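Local coordinates for protein aminotransferase, class III (Deinococcus radiodurans, PDB 3I4J) that probably transfers amino groups between amino acids or amines and oxo acids, using pyridoxal phosphate as cofactor, at residues A41-G46 with A265-L270. The protein carries 1 engineered substitution. Residues are numbered along the deposited sequence; the frame is centred on the assembly and turned at random.
Sequences ANIGHG and AGYAPL
A type I beta turn from Ala-41 to Gly-44 meets the loop that carries Ala-265 and Tyr-267, joined by a bridging water and by the tyrosine hydroxyl. Ala-265 points its methyl at the turn, CB lying 3.8 Å from Asn-42 N. Its carbonyl O receives a CA-H...O contact from Ala-41 CA at 3.6 Å, nearly straight at the hydrogen (171°). The same O accepts from the water at 2.8 Å; the water also donates to Gly-44 O and accepts from Ile-43 N, so three backbone groups of two distant loops share one solvent molecule. In the class III aminotransferase fold, 265-270 lies in the loop between strands 256-259 and 271-275 of the large mixed sheet, and 41-46 in the loop between helices 36-39 and 48-60. With CG anti to the carbonyl carbon (chi1 -73°), Tyr-267 carries the hydroxyl end of its ring to the turn, where OH donates to Gly-44 O at 2.8 Å, the acceptor lying at the ring edge, although the exact position of the hydroxyl is less certain. The hydroxyl also bonds Arg-47 N, just before helix 48-60. Ile-43 approaches the ring obliquely, CG1 3.9 Å from Tyr-267 CE2, and packs against Ala-265 CB too. A phenylalanine in place of Tyr-267 would probably leave Gly-44 O with the water but without its hydroxyl donor, and Arg-47 N without this acceptor. The interface between subunits is close by: Gly-266 N bonds Tyr-296 OH of the second subunit, and the Tyr-267 side chain packs on Pro-62 of that subunit.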
ATOM      1  N   ALA C  41      -3.318  -9.668 -12.609  1.00 21.69           N
ATOM      2  CA  ALA C  41      -4.660 -10.199 -12.890  1.00 21.25           C
ATOM      3  C   ALA C  41      -4.710 -11.694 -13.183  1.00 21.96           C
ATOM      4  O   ALA C  41      -5.103 -12.119 -14.274  1.00 20.02           O
ATOM      5  CB  ALA C  41      -5.289  -9.417 -14.047  1.00 23.31           C
ATOM      6  N   ASN C  42      -4.352 -12.486 -12.182  1.00 20.49           N
ATOM      7  CA  ASN C  42      -4.307 -13.939 -12.308  1.00 23.25           C
ATOM      8  C   ASN C  42      -5.590 -14.673 -12.686  1.00 23.10           C
ATOM      9  O   ASN C  42      -5.526 -15.721 -13.326  1.00 22.83           O
ATOM     10  CB  ASN C  42      -3.747 -14.544 -11.020  1.00 22.36           C
ATOM     11  CG  ASN C  42      -2.273 -14.231 -10.820  1.00 24.86           C
ATOM     12  OD1 ASN C  42      -1.685 -13.438 -11.558  1.00 22.28           O
ATOM     13  ND2 ASN C  42      -1.673 -14.846  -9.805  1.00 25.13           N
ATOM     14  N   ILE C  43      -6.755 -14.157 -12.294  1.00 22.32           N
ATOM     15  CA  ILE C  43      -7.987 -14.859 -12.635  1.00 21.60           C
ATOM     16  C   ILE C  43      -8.813 -14.182 -13.722  1.00 21.93           C
ATOM     17  O   ILE C  43      -9.968 -14.542 -13.961  1.00 21.63           O
ATOM     18  CB  ILE C  43      -8.859 -15.109 -11.379  1.00 21.85           C
ATOM     19  CG1 ILE C  43      -9.441 -13.795 -10.848  1.00 23.05           C
ATOM     20  CG2 ILE C  43      -8.015 -15.771 -10.305  1.00 22.46           C
ATOM     21  CD1 ILE C  43     -10.450 -14.003  -9.717  1.00 21.78           C
ATOM     22  N   GLY C  44      -8.206 -13.213 -14.398  1.00 20.72           N
ATOM     23  CA  GLY C  44      -8.908 -12.521 -15.463  1.00 22.22           C
ATOM     24  C   GLY C  44      -9.670 -11.308 -14.976  1.00 23.06           C
ATOM     25  O   GLY C  44      -9.836 -11.106 -13.772  1.00 22.62           O
ATOM     26  N   HIS C  45     -10.145 -10.502 -15.918  1.00 22.60           N
ATOM     27  CA  HIS C  45     -10.867  -9.284 -15.584  1.00 22.91           C
ATOM     28  C   HIS C  45     -12.386  -9.418 -15.604  1.00 23.70           C
ATOM     29  O   HIS C  45     -12.939 -10.281 -16.288  1.00 24.02           O
ATOM     30  CB  HIS C  45     -10.457  -8.168 -16.545  1.00 23.24           C
ATOM     31  CG  HIS C  45      -8.984  -7.904 -16.569  1.00 23.77           C
ATOM     32  ND1 HIS C  45      -8.155  -8.383 -17.561  1.00 22.71           N
ATOM     33  CD2 HIS C  45      -8.190  -7.219 -15.713  1.00 22.25           C
ATOM     34  CE1 HIS C  45      -6.914  -8.003 -17.315  1.00 20.86           C
ATOM     35  NE2 HIS C  45      -6.908  -7.295 -16.200  1.00 24.65           N
ATOM     36  N   GLY C  46     -13.042  -8.549 -14.840  1.00 22.54           N
ATOM     37  CA  GLY C  46     -14.495  -8.515 -14.786  1.00 22.74           C
ATOM     38  C   GLY C  46     -15.227  -9.579 -13.990  1.00 24.89           C
ATOM     39  O   GLY C  46     -16.388  -9.864 -14.291  1.00 25.14           O
ATOM     40  N   ALA C 265      -5.487 -10.823  -7.005  1.00 21.43           N
ATOM     41  CA  ALA C 265      -5.527 -10.760  -8.470  1.00 18.86           C
ATOM     42  C   ALA C 265      -6.068  -9.485  -9.122  1.00 18.78           C
ATOM     43  O   ALA C 265      -6.827  -9.555 -10.092  1.00 17.40           O
ATOM     44  CB  ALA C 265      -6.300 -11.972  -9.000  1.00 19.82           C
ATOM     45  N   GLY C 266      -5.680  -8.330  -8.594  1.00 16.74           N
ATOM     46  CA  GLY C 266      -6.117  -7.067  -9.161  1.00 17.95           C
ATOM     47  C   GLY C 266      -7.438  -6.520  -8.653  1.00 16.15           C
ATOM     48  O   GLY C 266      -7.835  -5.421  -9.040  1.00 16.88           O
ATOM     49  N   TYR C 267      -8.124  -7.267  -7.794  1.00 17.09           N
ATOM     50  CA  TYR C 267      -9.414  -6.826  -7.267  1.00 16.65           C
ATOM     51  C   TYR C 267      -9.302  -5.940  -6.032  1.00 17.36           C
ATOM     52  O   TYR C 267     -10.219  -5.186  -5.713  1.00 18.63           O
ATOM     53  CB  TYR C 267     -10.299  -8.053  -6.995  1.00 17.72           C
ATOM     54  CG  TYR C 267     -10.778  -8.648  -8.301  1.00 18.22           C
ATOM     55  CD1 TYR C 267     -11.901  -8.128  -8.947  1.00 19.48           C
ATOM     56  CD2 TYR C 267     -10.022  -9.611  -8.971  1.00 19.33           C
ATOM     57  CE1 TYR C 267     -12.253  -8.533 -10.224  1.00 19.40           C
ATOM     58  CE2 TYR C 267     -10.368 -10.028 -10.262  1.00 17.42           C
ATOM     59  CZ  TYR C 267     -11.484  -9.475 -10.882  1.00 20.49           C
ATOM     60  OH  TYR C 267     -11.812  -9.818 -12.177  1.00 21.41           O
ATOM     61  N   ALA C 268      -8.164  -6.015  -5.354  1.00 18.07           N
ATOM     62  CA  ALA C 268      -7.935  -5.207  -4.170  1.00 17.70           C
ATOM     63  C   ALA C 268      -6.450  -5.187  -3.843  1.00 18.31           C
ATOM     64  O   ALA C 268      -5.721  -6.120  -4.186  1.00 17.33           O
ATOM     65  CB  ALA C 268      -8.733  -5.764  -2.981  1.00 18.06           C
ATOM     66  N   PRO C 269      -5.975  -4.112  -3.193  1.00 17.46           N
ATOM     67  CA  PRO C 269      -4.552  -4.038  -2.842  1.00 18.12           C
ATOM     68  C   PRO C 269      -4.324  -4.940  -1.631  1.00 18.56           C
ATOM     69  O   PRO C 269      -4.587  -4.545  -0.492  1.00 20.04           O
ATOM     70  CB  PRO C 269      -4.349  -2.560  -2.500  1.00 17.77           C
ATOM     71  CG  PRO C 269      -5.503  -1.869  -3.198  1.00 16.36           C
ATOM     72  CD  PRO C 269      -6.635  -2.817  -2.967  1.00 17.02           C
ATOM     73  N   LEU C 270      -3.848  -6.151  -1.891  1.00 17.00           N
ATOM     74  CA  LEU C 270      -3.604  -7.130  -0.845  1.00 16.65           C
ATOM     75  C   LEU C 270      -2.288  -7.871  -1.091  1.00 15.76           C
ATOM     76  O   LEU C 270      -1.956  -8.224  -2.228  1.00 17.06           O
ATOM     77  CB  LEU C 270      -4.761  -8.137  -0.813  1.00 19.14           C
ATOM     78  CG  LEU C 270      -4.710  -9.227   0.261  1.00 19.44           C
ATOM     79  CD1 LEU C 270      -4.932  -8.606   1.621  1.00 21.87           C
ATOM     80  CD2 LEU C 270      -5.783 -10.271  -0.016  1.00 20.35           C
TER
HETATM   81  O   HOH W   1      -7.509 -11.363 -12.049  1.00 18.78           O